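PDB 2I79: acetyltransferase, GNAT family from Streptococcus pneumoniae, which binds acetyl coenzyme A and probably transfers its acetyl group to the amino group of an acceptor, possibly an amino acid such as glutamate. Local coordinates for residues Glu17-Ala20 against Phe21-Val25; Ala54-Asp57 against Asn58-Thr61; Ile92-Lys96 against Arg97-Asn101; His137-Lys141 against His142-Ile146. One frame throughout, in Å; residues are numbered along the deposited sequence.

Overall arrangement
Contacts 3 and 4 share acetyl coenzyme A and meet at its acetyl carbonyl, which is bonded by Ile92 N and Tyr139 OH; residues 92-101 also bind the pantetheine and pyrophosphate, and residues 137-146 the 3'-phosphate. Their centres lie 17 Å apart, and Ile92 CG1 comes within 3.4 Å of Tyr139 OH. Contact 1 covers the strand of contact 3, with Val25 CB 3.6 Å from Val93 CG2, and the side chain of Phe21 is about 7 Å from the cofactor. Contact 2 is more remote, the side chain of Gln59 being about 14 Å from the ligand. Contacts 1 and 4 lie on opposite sides of the chain's centre, 26 Å apart between centres.

Contact 1 (Glu17-Ala20 against Phe21-Val25); sequences ELVA and FLNRV
Leu18 lays its CD1 branch over the end of Leu22, one turn further along the same helix, with the two CD1 methyls 3.7 Å apart. Leu18 CG also approaches Leu22 CD1, at 3.8 Å, so a branch point as well as a tip takes part. The two side chains set out differently: CG of Leu18 is anti to the backbone N (chi1 -179°), whereas CG of Leu22 is anti to its carbonyl carbon (chi1 -73°). The latter torsion folds Leu22 back along the helix over the preceding turn, and its CG passes 3.4 Å from Leu18 O.

Phe21 adds an aromatic ring to this apolar side. Leu18 CD1 reaches it obliquely, 4.5 Å from Phe21 CD2, a looser approach than the leucine pair. NH2 of Arg24 lies in the plane of the ring at its edge, where the bend at chi3 helps to bring the guanidinium group.

The spacing of these groups is set by four successive i to i+4 backbone hydrogen bonds. Phe21 N donates to Glu17 O at 2.9 Å and Leu22 N to Leu18 O at 3.0 Å. Asn23 N to Val19 O measures 3.0 Å, and Arg24 N to Ala20 O 2.9 Å. The unbroken i to i+4 pairing, with helical backbone angles at every residue, identifies an alpha-helix.

In the fold, Leu18 and Leu22 lean on Met46 of helix 43-55, Phe21 packs on Ile70 and Ile73 of strand 69-77, and both Phe21 and Val25 meet Val93 of strand 87-94. Helix 15-26 thus packs on the sheet with one flank and against helix 43-55 with another.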
# COMPACT_ATOMS: atom_id res chain seq x y z
N GLU A 17 14.23 18.68 -10.95
CA GLU A 17 14.13 19.47 -9.70
C GLU A 17 13.40 18.68 -8.63
O GLU A 17 13.76 18.74 -7.46
CB GLU A 17 13.42 20.79 -9.91
CG GLU A 17 14.14 21.83 -10.74
CD GLU A 17 13.17 22.91 -11.25
OE1 GLU A 17 12.77 23.77 -10.43
OE2 GLU A 17 12.80 22.87 -12.44
N LEU A 18 12.38 17.94 -9.03
CA LEU A 18 11.61 17.13 -8.09
C LEU A 18 12.45 15.98 -7.56
O LEU A 18 12.37 15.67 -6.39
CB LEU A 18 10.32 16.61 -8.74
CG LEU A 18 9.39 15.76 -7.85
CD1 LEU A 18 9.12 16.41 -6.45
CD2 LEU A 18 8.13 15.48 -8.61
N VAL A 19 13.27 15.35 -8.41
CA VAL A 19 14.19 14.32 -7.94
C VAL A 19 15.16 14.93 -6.92
O VAL A 19 15.43 14.37 -5.87
CB VAL A 19 14.99 13.60 -9.10
CG1 VAL A 19 16.19 12.77 -8.53
CG2 VAL A 19 14.09 12.70 -9.94
N ALA A 20 15.67 16.12 -7.25
CA ALA A 20 16.63 16.82 -6.41
C ALA A 20 16.04 17.13 -5.02
O ALA A 20 16.66 16.88 -3.96
CB ALA A 20 17.08 18.09 -7.11
N PHE A 21 14.81 17.66 -5.03
CA PHE A 21 14.10 17.98 -3.79
C PHE A 21 13.84 16.74 -2.95
O PHE A 21 13.99 16.75 -1.71
CB PHE A 21 12.78 18.69 -4.12
CG PHE A 21 11.93 18.92 -2.91
CD1 PHE A 21 12.30 19.88 -1.96
CD2 PHE A 21 10.81 18.15 -2.69
CE1 PHE A 21 11.54 20.06 -0.84
CE2 PHE A 21 10.05 18.34 -1.54
CZ PHE A 21 10.42 19.30 -0.64
N LEU A 22 13.46 15.63 -3.59
CA LEU A 22 13.10 14.45 -2.82
C LEU A 22 14.36 13.83 -2.21
O LEU A 22 14.33 13.35 -1.12
CB LEU A 22 12.31 13.45 -3.65
CG LEU A 22 10.87 13.89 -3.92
CD1 LEU A 22 10.30 13.18 -5.15
CD2 LEU A 22 9.97 13.65 -2.67
N ASN A 23 15.47 13.91 -2.92
CA ASN A 23 16.76 13.49 -2.37
C ASN A 23 17.19 14.36 -1.20
O ASN A 23 17.71 13.86 -0.19
CB ASN A 23 17.84 13.50 -3.46
CG ASN A 23 17.80 12.28 -4.35
OD1 ASN A 23 18.12 12.33 -5.56
ND2 ASN A 23 17.42 11.17 -3.77
N ARG A 24 16.91 15.65 -1.31
CA ARG A 24 17.21 16.56 -0.19
C ARG A 24 16.43 16.19 1.06
O ARG A 24 17.02 15.96 2.09
CB ARG A 24 16.96 18.03 -0.56
CG ARG A 24 17.09 18.99 0.64
CD ARG A 24 17.14 20.46 0.22
NE ARG A 24 15.81 21.06 -0.07
CZ ARG A 24 15.13 21.96 0.68
NH1 ARG A 24 15.58 22.45 1.84
NH2 ARG A 24 13.97 22.39 0.23
N VAL A 25 15.11 16.09 0.96
CA VAL A 25 14.29 15.83 2.15
C VAL A 25 14.48 14.42 2.71
O VAL A 25 14.31 14.18 3.89
CB VAL A 25 12.78 16.14 1.89
CG1 VAL A 25 12.61 17.60 1.55
CG2 VAL A 25 12.21 15.25 0.78

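Contact 2 (Ala54-Asp57 against Asn58-Thr61); sequences ASSD and NQIT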
# COMPACT_ATOMS: atom_id res chain seq x y z
N ALA A 54 -0.43 13.30 -14.00
CA ALA A 54 -1.21 14.29 -14.76
C ALA A 54 -2.31 13.62 -15.60
O ALA A 54 -3.39 14.19 -15.76
CB ALA A 54 -0.29 15.10 -15.66
N SER A 55 -2.02 12.42 -16.11
CA SER A 55 -2.93 11.72 -17.02
C SER A 55 -3.94 10.82 -16.32
O SER A 55 -4.75 10.19 -17.00
CB SER A 55 -2.12 10.86 -17.98
OG SER A 55 -2.66 9.54 -18.00
N SER A 56 -3.86 10.72 -15.00
CA SER A 56 -4.73 9.85 -14.19
C SER A 56 -5.76 10.74 -13.51
O SER A 56 -5.44 11.83 -13.04
CB SER A 56 -3.87 9.13 -13.13
OG SER A 56 -4.65 8.47 -12.16
N ASP A 57 -7.00 10.28 -13.44
CA ASP A 57 -8.05 11.14 -12.89
C ASP A 57 -8.25 11.00 -11.38
O ASP A 57 -9.00 11.76 -10.80
CB ASP A 57 -9.38 10.95 -13.66
CG ASP A 57 -9.74 9.49 -13.87
OD1 ASP A 57 -9.37 8.63 -13.02
OD2 ASP A 57 -10.40 9.20 -14.91
N ASN A 58 -7.59 10.03 -10.75
CA ASN A 58 -7.72 9.84 -9.30
C ASN A 58 -6.36 9.95 -8.58
O ASN A 58 -6.23 9.61 -7.41
CB ASN A 58 -8.47 8.52 -8.98
CG ASN A 58 -7.64 7.25 -9.24
OD1 ASN A 58 -6.63 7.24 -9.94
ND2 ASN A 58 -8.10 6.15 -8.68
N GLN A 59 -5.37 10.46 -9.29
CA GLN A 59 -4.08 10.71 -8.71
C GLN A 59 -3.61 12.13 -9.03
O GLN A 59 -4.09 12.74 -9.99
CB GLN A 59 -3.08 9.68 -9.20
CG GLN A 59 -3.44 8.23 -8.89
CD GLN A 59 -2.42 7.25 -9.43
OE1 GLN A 59 -2.39 6.97 -10.63
NE2 GLN A 59 -1.58 6.74 -8.56
N ILE A 60 -2.69 12.65 -8.22
CA ILE A 60 -2.10 13.97 -8.44
C ILE A 60 -0.82 14.21 -7.66
O ILE A 60 -0.66 13.72 -6.54
CB ILE A 60 -3.11 15.11 -8.11
CG1 ILE A 60 -2.65 16.44 -8.73
CG2 ILE A 60 -3.30 15.25 -6.63
CD1 ILE A 60 -3.80 17.39 -9.07
N THR A 61 0.08 15.00 -8.24
CA THR A 61 1.24 15.53 -7.56
C THR A 61 1.23 17.06 -7.69
O THR A 61 1.23 17.58 -8.79
CB THR A 61 2.56 15.01 -8.13
OG1 THR A 61 2.59 13.60 -8.01
CG2 THR A 61 3.79 15.60 -7.39
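The carboxylate of Asp57 and the carboxamide of Asn58 are turned almost perpendicular, their planes 88° apart. Asp57 OD1 comes within 3.2 Å of the backbone Asn58 N, but the angle is too poor for a hydrogen bond. The oxygen end of the Asn58 amide faces Ser56, with OD1 3.2 Å from Ser56 OG, again without bonding geometry. Its nitrogen is engaged otherwise: Asn58 ND2 donates to the carbonyl of Arg85 and, weakly, to that of Asp79, which probably helps to fix the amide's rotation.

Ser56 OG sits on the inner side of the bend, between Asn58 and Gln59. Placed anti to its backbone N (chi1 169°), it lies alongside the aliphatic part of Gln59, 3.6 Å from Gln59 CB and 3.5 Å from Gln59 CG. Ser56 CB adds an approach of 4.0 Å to Gln59 CB.

The backbone explains how these groups converge. Ser56 CA and Gln59 CA are 5.6 Å apart, close enough for a reverse turn, and psi is near zero at both central residues, Asp57 and Asn58, which bends the chain. No clear hydrogen bond spans the turn. Beyond it, Ile60 pairs through its backbone with Ile76, while Thr61 OG1 bonds Gln53 back on the helix.

This compact turn carries the chain from helix 43-55 into strand 60-66, the step from the second helix into the run of antiparallel strands 60-66, 69-77 and 87-94 of the GNAT fold.

Contact 3 (Ile92-Lys96 against Arg97-Asn101); sequences IVIGK and RYWNN. With ACO (acetyl coenzyme *a), chain G.
Hydrogen bonds draw Trp99 back against the strand end. Its indole NE1 reaches Ile94 O at 3.0 Å, the bond being bent (147° at the hydrogen) and the donor standing above the carbonyl plane. The backbone turns in the same region: Tyr98 N donates to Gly95 O at 2.9 Å, and Trp99 N to Lys96 O at 3.0 Å. Such i to i+3 bonds fit the short 3-10 turn between strand and loop.

Packing employs both faces of the indole. Lys96 CA lies over the five-membered ring, 3.5 Å from its centroid, as a CH-pi contact, while the extended lysine chain runs on across the six-membered ring. Over the opposite face stands the pantetheine hydroxyl, with OAP of acetyl coenzyme A 3.2 Å from Trp99 CE2. Ile94 closes the edge, CG2 near the ring plane and CB 3.8 Å from Trp99 CD1; CG2 also touches Tyr98 CB.

Ligand bonds run along both segments. Ile94 N holds the pantetheine carbonyl O9P at 2.8 Å. Ile92 O accepts from N4P and Ile92 N donates to the acetyl carbonyl O, so the pantetheine arm with its acetyl group pairs with the strand much like a neighbouring strand. Asn100 N gives its hydrogen to pyrophosphate oxygen O4A at 2.9 Å, with Gly102, Gly104 and Ser105 adding further backbone donors.

The sequence from Trp99 to Gly104 occupies the place of the family's Q/R-x-x-G-x-G/A loop. Its chemistry implies recognition of the pyrophosphate largely by main-chain N-H groups, the loop probably steadied in part by the indole held between Lys96 and the cofactor.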
# COMPACT_ATOMS: atom_id res chain seq x y z
N ILE A 92 2.96 13.90 2.01
CA ILE A 92 3.44 15.31 1.99
C ILE A 92 4.82 15.43 2.62
O ILE A 92 5.10 14.85 3.67
CB ILE A 92 2.47 16.27 2.75
CG1 ILE A 92 1.03 16.11 2.25
CG2 ILE A 92 2.89 17.78 2.62
CD1 ILE A 92 0.01 17.04 2.95
N VAL A 93 5.70 16.22 2.01
CA VAL A 93 6.96 16.54 2.66
C VAL A 93 7.34 17.96 2.29
O VAL A 93 7.14 18.38 1.15
CB VAL A 93 8.08 15.53 2.32
CG1 VAL A 93 8.27 15.42 0.80
CG2 VAL A 93 9.36 15.93 3.00
N ILE A 94 7.84 18.69 3.31
CA ILE A 94 8.29 20.08 3.19
C ILE A 94 9.78 20.10 3.58
O ILE A 94 10.20 19.34 4.46
CB ILE A 94 7.48 21.04 4.11
CG1 ILE A 94 5.97 20.98 3.76
CG2 ILE A 94 7.96 22.49 3.99
CD1 ILE A 94 5.61 21.50 2.36
N GLY A 95 10.58 20.91 2.87
CA GLY A 95 11.96 21.13 3.27
C GLY A 95 12.01 21.67 4.68
O GLY A 95 11.21 22.53 5.05
N LYS A 96 12.92 21.12 5.48
CA LYS A 96 13.00 21.39 6.90
C LYS A 96 13.13 22.89 7.14
O LYS A 96 12.43 23.46 7.95
CB LYS A 96 14.19 20.64 7.51
CG LYS A 96 14.22 20.65 9.04
CD LYS A 96 15.23 19.62 9.61
CE LYS A 96 15.41 19.83 11.11
NZ LYS A 96 16.10 18.71 11.86
N ARG A 97 14.01 23.51 6.36
CA ARG A 97 14.23 24.95 6.39
C ARG A 97 12.91 25.78 6.36
O ARG A 97 12.91 26.90 6.87
CB ARG A 97 15.14 25.35 5.20
CG ARG A 97 16.03 26.56 5.46
CD ARG A 97 17.51 26.31 4.97
NE ARG A 97 18.15 25.18 5.69
CZ ARG A 97 18.51 24.00 5.17
NH1 ARG A 97 18.34 23.72 3.86
NH2 ARG A 97 19.07 23.08 5.96
N TYR A 98 11.82 25.23 5.81
CA TYR A 98 10.54 25.97 5.68
C TYR A 98 9.39 25.50 6.57
O TYR A 98 8.24 25.94 6.41
CB TYR A 98 10.03 25.90 4.25
CG TYR A 98 11.03 26.19 3.15
CD1 TYR A 98 11.62 25.15 2.45
CD2 TYR A 98 11.34 27.51 2.78
CE1 TYR A 98 12.51 25.40 1.42
CE2 TYR A 98 12.23 27.77 1.73
CZ TYR A 98 12.81 26.71 1.06
OH TYR A 98 13.69 26.90 0.03
N TRP A 99 9.68 24.60 7.50
CA TRP A 99 8.66 24.13 8.42
C TRP A 99 8.04 25.26 9.26
O TRP A 99 8.66 26.33 9.49
CB TRP A 99 9.24 23.10 9.36
CG TRP A 99 9.58 21.78 8.76
CD1 TRP A 99 9.33 21.33 7.46
CD2 TRP A 99 10.22 20.70 9.43
NE1 TRP A 99 9.78 20.04 7.32
CE2 TRP A 99 10.33 19.63 8.51
CE3 TRP A 99 10.71 20.52 10.74
CZ2 TRP A 99 10.92 18.41 8.85
CZ3 TRP A 99 11.29 19.30 11.08
CH2 TRP A 99 11.40 18.26 10.13
N ASN A 100 6.81 25.00 9.71
CA ASN A 100 6.06 25.86 10.61
C ASN A 100 5.87 27.28 10.13
O ASN A 100 5.99 28.24 10.91
CB ASN A 100 6.72 25.87 11.97
CG ASN A 100 6.92 24.49 12.49
OD1 ASN A 100 8.05 24.06 12.76
ND2 ASN A 100 5.82 23.76 12.60
N ASN A 101 5.59 27.41 8.83
CA ASN A 101 5.21 28.66 8.23
C ASN A 101 3.85 28.57 7.54
O ASN A 101 3.43 29.53 6.88
CB ASN A 101 6.29 29.10 7.24
CG ASN A 101 7.52 29.62 7.93
OD1 ASN A 101 7.48 30.65 8.59
ND2 ASN A 101 8.62 28.90 7.82
N1A ACO G . 4.04 18.74 17.93
C2A ACO G . 2.83 19.24 17.59
N3A ACO G . 2.67 20.19 16.65
C4A ACO G . 3.72 20.70 15.99
C5A ACO G . 5.07 20.20 16.28
C6A ACO G . 5.17 19.16 17.32
N6A ACO G . 6.38 18.66 17.65
N7A ACO G . 5.91 20.87 15.50
C8A ACO G . 5.15 21.73 14.75
N9A ACO G . 3.85 21.62 15.05
C1B ACO G . 2.64 22.30 14.51
C2B ACO G . 2.71 23.79 14.18
O2B ACO G . 2.43 24.60 15.32
C3B ACO G . 1.61 23.90 13.16
O3B ACO G . 0.31 23.83 13.71
P3B ACO G . -0.68 25.08 13.84
O7A ACO G . 0.07 25.76 14.98
O8A ACO G . -2.05 24.54 14.19
O9A ACO G . -0.68 25.78 12.51
C4B ACO G . 1.72 22.59 12.39
O4B ACO G . 2.25 21.64 13.30
C5B ACO G . 2.61 22.77 11.16
O5B ACO G . 1.75 23.26 10.13
P1A ACO G . 2.41 23.83 8.78
O1A ACO G . 3.50 24.82 9.12
O2A ACO G . 1.24 24.21 7.89
O3A ACO G . 3.19 22.51 8.28
P2A ACO G . 4.75 22.37 7.78
O4A ACO G . 5.80 22.41 8.89
O5A ACO G . 4.85 23.30 6.60
O6A ACO G . 4.61 20.82 7.27
CBP ACO G . 5.24 18.51 7.78
CCP ACO G . 4.48 19.75 8.21
CDP ACO G . 4.93 17.40 8.79
CEP ACO G . 4.78 18.14 6.36
CAP ACO G . 6.74 18.81 7.78
OAP ACO G . 7.23 19.05 9.12
C9P ACO G . 7.53 17.68 7.13
O9P ACO G . 7.66 17.65 5.92
N8P ACO G . 8.08 16.77 7.92
C7P ACO G . 8.91 15.65 7.47
C6P ACO G . 8.18 14.67 6.55
C5P ACO G . 6.92 14.16 7.18
O5P ACO G . 6.96 13.69 8.30
N4P ACO G . 5.80 14.26 6.48
C3P ACO G . 4.50 13.80 6.95
C2P ACO G . 4.36 12.29 6.97
S1P ACO G . 4.45 11.67 5.31
C ACO G . 2.98 11.44 4.66
O ACO G . 2.38 12.47 4.51
CH3 ACO G . 2.52 10.03 4.34

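Contact 4 (His137-Lys141 against His142-Ile146); sequences HLYQK and HGFVI. With ACO (acetyl coenzyme *a), chain G.
Tyr139 turns the edge of its ring toward the face of Phe144 in a T-shaped stack, with centroids 5.2 Å apart and planes at 75°. The touching atom is Tyr139 CD1, 3.8 Å above the plane of the Phe144 ring and over its centre. The two side chains lie side by side and point the same way as they descend onto the sheet; the turn of backbone between them sets their bases next to each other, Tyr139 CB facing Phe144 CB. There Leu90 and Leu126 touch both rings.

The phenol end continues past this stack to the cofactor: Tyr139 OH donates a short bond of 2.5 Å to the acetyl carbonyl O of acetyl coenzyme A. At the other end of the ligand, His137 NE2 binds phosphate oxygen O8A at 2.8 Å, in the imidazole plane. Lys141 NZ is hydrogen-bonded chiefly to Ser105 OG and makes only a weak bond to O9A of the same phosphate.

His142 curls back beside the Lys141 chain. Its ND1 donates to Leu138 O at 3.2 Å, nearly straight (173°), with the acceptor in the ring plane. This side-chain bond ties His142 to the last turn.

Two backbone donors share Tyr139 O from opposite faces of its plane: His142 N at 3.0 Å and Phe144 N at 3.1 Å. Gly143 N meets Gln140 O at 3.0 Å, and Gly143 has a positive phi of 93°. Together the Phe144 and Gly143 bonds define a Schellman motif with Gly143 as C-prime residue, ending helix 133-141 beside the acetyl coenzyme A pocket and turning the chain into strand 145-156.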
# COMPACT_ATOMS: atom_id res chain seq x y z
N HIS A 137 -0.52 16.18 14.16
CA HIS A 137 -1.26 17.43 14.36
C HIS A 137 -1.78 18.07 13.05
O HIS A 137 -2.94 18.54 12.98
CB HIS A 137 -0.39 18.45 15.09
CG HIS A 137 -1.01 19.80 15.15
ND1 HIS A 137 -1.95 20.13 16.10
CD2 HIS A 137 -0.86 20.88 14.36
CE1 HIS A 137 -2.34 21.38 15.90
NE2 HIS A 137 -1.70 21.86 14.84
N LEU A 138 -0.90 18.13 12.05
CA LEU A 138 -1.24 18.78 10.80
C LEU A 138 -2.45 18.06 10.22
O LEU A 138 -3.43 18.69 9.88
CB LEU A 138 -0.05 18.76 9.81
CG LEU A 138 -0.34 19.28 8.38
CD1 LEU A 138 -0.53 20.79 8.32
CD2 LEU A 138 0.72 18.84 7.42
N TYR A 139 -2.37 16.73 10.13
CA TYR A 139 -3.46 15.96 9.56
C TYR A 139 -4.79 16.08 10.35
O TYR A 139 -5.86 16.24 9.73
CB TYR A 139 -3.02 14.52 9.34
CG TYR A 139 -2.12 14.36 8.13
CD1 TYR A 139 -2.65 14.43 6.84
CD2 TYR A 139 -0.76 14.13 8.26
CE1 TYR A 139 -1.85 14.25 5.70
CE2 TYR A 139 0.07 13.97 7.12
CZ TYR A 139 -0.49 14.04 5.85
OH TYR A 139 0.28 13.87 4.70
N GLN A 140 -4.72 16.03 11.68
CA GLN A 140 -5.93 16.22 12.52
C GLN A 140 -6.58 17.56 12.21
O GLN A 140 -7.79 17.66 12.08
CB GLN A 140 -5.59 16.12 14.01
CG GLN A 140 -5.21 14.70 14.45
CD GLN A 140 -5.12 14.55 15.98
OE1 GLN A 140 -4.11 14.87 16.61
NE2 GLN A 140 -6.20 14.06 16.56
N LYS A 141 -5.77 18.61 12.09
CA LYS A 141 -6.28 19.92 11.73
C LYS A 141 -7.17 19.91 10.47
O LYS A 141 -8.11 20.68 10.37
CB LYS A 141 -5.10 20.89 11.54
CG LYS A 141 -5.44 22.36 11.25
CD LYS A 141 -4.11 23.20 11.23
CE LYS A 141 -4.08 24.29 10.11
NZ LYS A 141 -2.72 24.98 9.99
N HIS A 142 -6.87 19.03 9.51
CA HIS A 142 -7.59 19.04 8.25
C HIS A 142 -8.61 17.95 8.17
O HIS A 142 -8.99 17.56 7.07
CB HIS A 142 -6.61 18.99 7.07
CG HIS A 142 -5.84 20.25 6.90
ND1 HIS A 142 -4.69 20.51 7.62
CD2 HIS A 142 -6.07 21.34 6.14
CE1 HIS A 142 -4.24 21.72 7.30
NE2 HIS A 142 -5.06 22.25 6.41
N GLY A 143 -9.02 17.42 9.32
CA GLY A 143 -10.15 16.49 9.37
C GLY A 143 -9.80 15.01 9.29
O GLY A 143 -10.68 14.18 9.19
N PHE A 144 -8.52 14.68 9.36
CA PHE A 144 -8.11 13.29 9.42
C PHE A 144 -8.23 12.77 10.85
O PHE A 144 -7.81 13.43 11.77
CB PHE A 144 -6.66 13.14 8.96
CG PHE A 144 -6.49 13.21 7.47
CD1 PHE A 144 -6.30 12.05 6.72
CD2 PHE A 144 -6.52 14.43 6.82
CE1 PHE A 144 -6.13 12.12 5.36
CE2 PHE A 144 -6.38 14.50 5.47
CZ PHE A 144 -6.18 13.33 4.72
N VAL A 145 -8.75 11.56 11.01
CA VAL A 145 -8.89 10.95 12.33
C VAL A 145 -8.02 9.69 12.40
O VAL A 145 -7.73 9.07 11.37
CB VAL A 145 -10.35 10.61 12.58
CG1 VAL A 145 -11.22 11.89 12.44
CG2 VAL A 145 -10.82 9.54 11.63
N ILE A 146 -7.59 9.34 13.60
CA ILE A 146 -6.81 8.14 13.82
C ILE A 146 -7.75 6.94 13.87
O ILE A 146 -8.68 6.90 14.66
CB ILE A 146 -5.94 8.24 15.12
CG1 ILE A 146 -4.89 9.34 14.94
CG2 ILE A 146 -5.29 6.90 15.42
CD1 ILE A 146 -4.28 9.85 16.17
N1A ACO G . 4.04 18.74 17.93
C2A ACO G . 2.83 19.24 17.59
N3A ACO G . 2.67 20.19 16.65
C4A ACO G . 3.72 20.70 15.99
C5A ACO G . 5.07 20.20 16.28
C6A ACO G . 5.17 19.16 17.32
N6A ACO G . 6.38 18.66 17.65
N7A ACO G . 5.91 20.87 15.50
C8A ACO G . 5.15 21.73 14.75
N9A ACO G . 3.85 21.62 15.05
C1B ACO G . 2.64 22.30 14.51
C2B ACO G . 2.71 23.79 14.18
O2B ACO G . 2.43 24.60 15.32
C3B ACO G . 1.61 23.90 13.16
O3B ACO G . 0.31 23.83 13.71
P3B ACO G . -0.68 25.08 13.84
O7A ACO G . 0.07 25.76 14.98
O8A ACO G . -2.05 24.54 14.19
O9A ACO G . -0.68 25.78 12.51
C4B ACO G . 1.72 22.59 12.39
O4B ACO G . 2.25 21.64 13.30
C5B ACO G . 2.61 22.77 11.16
O5B ACO G . 1.75 23.26 10.13
P1A ACO G . 2.41 23.83 8.78
O1A ACO G . 3.50 24.82 9.12
O2A ACO G . 1.24 24.21 7.89
O3A ACO G . 3.19 22.51 8.28
P2A ACO G . 4.75 22.37 7.78
O4A ACO G . 5.80 22.41 8.89
O5A ACO G . 4.85 23.30 6.60
O6A ACO G . 4.61 20.82 7.27
CBP ACO G . 5.24 18.51 7.78
CCP ACO G . 4.48 19.75 8.21
CDP ACO G . 4.93 17.40 8.79
CEP ACO G . 4.78 18.14 6.36
CAP ACO G . 6.74 18.81 7.78
OAP ACO G . 7.23 19.05 9.12
C9P ACO G . 7.53 17.68 7.13
O9P ACO G . 7.66 17.65 5.92
N8P ACO G . 8.08 16.77 7.92
C7P ACO G . 8.91 15.65 7.47
C6P ACO G . 8.18 14.67 6.55
C5P ACO G . 6.92 14.16 7.18
O5P ACO G . 6.96 13.69 8.30
N4P ACO G . 5.80 14.26 6.48
C3P ACO G . 4.50 13.80 6.95
C2P ACO G . 4.36 12.29 6.97
S1P ACO G . 4.45 11.67 5.31
C ACO G . 2.98 11.44 4.66
O ACO G . 2.38 12.47 4.51
CH3 ACO G . 2.52 10.03 4.34